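Local coordinates for putative methylthioribose-1-phosphate isomerase (Pyrococcus horikoshii OT3, PDB 6A34), which probably catalyses the interconversion of methylthioribose 1-phosphate and methylthioribulose 1-phosphate in the methionine salvage pathway, at residues I3-P7 against K8-K12. Residues are numbered along the deposited sequence; the frame is centred on the assembly and turned at random.
Sequences IRYTP and KELTK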
# COMPACT_ATOMS: atom_id res chain seq x y z
N ILE A 3 -6.56 32.99 16.59
CA ILE A 3 -6.37 32.76 15.19
C ILE A 3 -5.39 33.82 14.68
O ILE A 3 -5.71 35.01 14.70
CB ILE A 3 -7.73 32.81 14.45
CG1 ILE A 3 -8.80 31.94 15.12
CG2 ILE A 3 -7.56 32.46 12.98
CD1 ILE A 3 -8.33 30.58 15.56
N ARG A 4 -4.21 33.38 14.25
CA ARG A 4 -3.10 34.21 13.84
C ARG A 4 -3.07 34.34 12.31
O ARG A 4 -2.39 35.23 11.78
CB ARG A 4 -1.77 33.63 14.33
CG ARG A 4 -1.62 33.60 15.85
CD ARG A 4 -0.47 32.74 16.37
NE ARG A 4 -0.57 31.31 16.05
CZ ARG A 4 0.33 30.63 15.33
NH1 ARG A 4 1.27 31.28 14.65
NH2 ARG A 4 0.28 29.30 15.31
N TYR A 5 -3.74 33.43 11.60
CA TYR A 5 -3.69 33.41 10.13
C TYR A 5 -5.12 33.46 9.57
O TYR A 5 -6.04 32.98 10.19
CB TYR A 5 -2.92 32.19 9.62
CG TYR A 5 -1.46 32.14 10.00
CD1 TYR A 5 -0.52 32.91 9.34
CD2 TYR A 5 -1.02 31.29 11.01
CE1 TYR A 5 0.83 32.86 9.68
CE2 TYR A 5 0.32 31.23 11.37
CZ TYR A 5 1.24 32.02 10.70
OH TYR A 5 2.56 31.96 11.03
N THR A 6 -5.25 34.09 8.39
CA THR A 6 -6.44 34.01 7.54
C THR A 6 -6.25 32.86 6.55
O THR A 6 -5.13 32.44 6.28
CB THR A 6 -6.66 35.33 6.78
OG1 THR A 6 -5.56 35.46 5.90
CG2 THR A 6 -6.77 36.56 7.66
N PRO A 7 -7.35 32.31 5.98
CA PRO A 7 -7.24 31.30 4.94
C PRO A 7 -6.23 31.63 3.85
O PRO A 7 -5.48 30.77 3.50
CB PRO A 7 -8.65 31.27 4.36
CG PRO A 7 -9.52 31.54 5.55
CD PRO A 7 -8.74 32.57 6.35
N LYS A 8 -6.19 32.89 3.41
CA LYS A 8 -5.39 33.32 2.25
C LYS A 8 -3.91 33.35 2.60
O LYS A 8 -3.07 33.24 1.72
CB LYS A 8 -5.80 34.70 1.74
CG LYS A 8 -6.73 34.67 0.53
CD LYS A 8 -7.52 35.95 0.29
CE LYS A 8 -8.36 35.87 -0.97
NZ LYS A 8 -9.34 36.98 -1.07
N GLU A 9 -3.61 33.49 3.89
CA GLU A 9 -2.22 33.41 4.33
C GLU A 9 -1.75 31.95 4.42
O GLU A 9 -0.54 31.73 4.47
CB GLU A 9 -2.03 34.13 5.67
CG GLU A 9 -2.13 35.64 5.56
CD GLU A 9 -2.12 36.37 6.89
OE1 GLU A 9 -2.77 35.90 7.84
OE2 GLU A 9 -1.47 37.42 6.98
N LEU A 10 -2.69 30.98 4.47
CA LEU A 10 -2.37 29.55 4.72
C LEU A 10 -2.29 28.74 3.41
O LEU A 10 -1.59 27.74 3.34
CB LEU A 10 -3.42 28.97 5.66
CG LEU A 10 -3.30 29.44 7.12
CD1 LEU A 10 -4.45 28.88 7.93
CD2 LEU A 10 -1.97 29.06 7.75
N THR A 11 -3.02 29.17 2.37
CA THR A 11 -3.06 28.43 1.11
C THR A 11 -3.16 29.41 -0.06
O THR A 11 -3.67 30.50 0.10
CB THR A 11 -4.25 27.47 1.05
OG1 THR A 11 -4.07 26.62 -0.10
CG2 THR A 11 -5.57 28.20 0.96
N LYS A 12 -2.72 28.96 -1.23
CA LYS A 12 -2.87 29.70 -2.47
C LYS A 12 -4.04 29.14 -3.28
O LYS A 12 -4.39 29.67 -4.30
CB LYS A 12 -1.59 29.61 -3.30
CG LYS A 12 -0.41 30.40 -2.76
CD LYS A 12 0.91 30.02 -3.44
CE LYS A 12 2.12 30.45 -2.64
NZ LYS A 12 3.13 29.36 -2.54
O HOH W 1 -3.18 37.21 10.18
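Two torsions bring Thr6 and Glu9 together: OG1 of Thr6 stands between its own backbone N and carbonyl carbon (chi1 65°), while CG of Glu9 lies beside its backbone N (chi1 -71°) and the chain then runs extended, carrying the carboxylate back to the start of the turn. There Glu9 OE1 accepts a nearly straight bond from Thr6 N at 3.1 Å, met on the anti side of the carboxylate and only slightly out of its plane. The reciprocal bond, from Glu9 N to Thr6 OG1, is weak at 3.4 Å. Together the two bonds form a capping box, with Thr6 as N-cap of the short helix 7-10, and Thr6 OG1 adds a weak link to the same OE1. A water donates to both Glu9 OE1 and Arg4 O, bridging the carboxylate to the peptide ahead of the cap. Within the turn, Pro7 O accepts from Leu10 N at 3.0 Å, well above the carbonyl plane, and from Thr11 N at 3.1 Å, almost in line with the C=O bond. On the apolar side, Leu10 crosses Tyr5 at about a right angle, its CG 3.7 Å from Tyr5 CB and its CD2 3.8 Å from Tyr5 CG. Leu10 also reaches Leu148 of helix 125-157 and Val186 of helix 180-189, fastening the turn to both. With an alanine here CG and both methyls would be gone, probably leaving a gap beside Tyr5 CB where Leu10 now meets Leu148 and Val186. Beyond the ring, Tyr5 OH hydrogen-bonds to Asp190, which also forms a salt bridge with Arg4, whereas Thr11 OG1 bonds to Asp218.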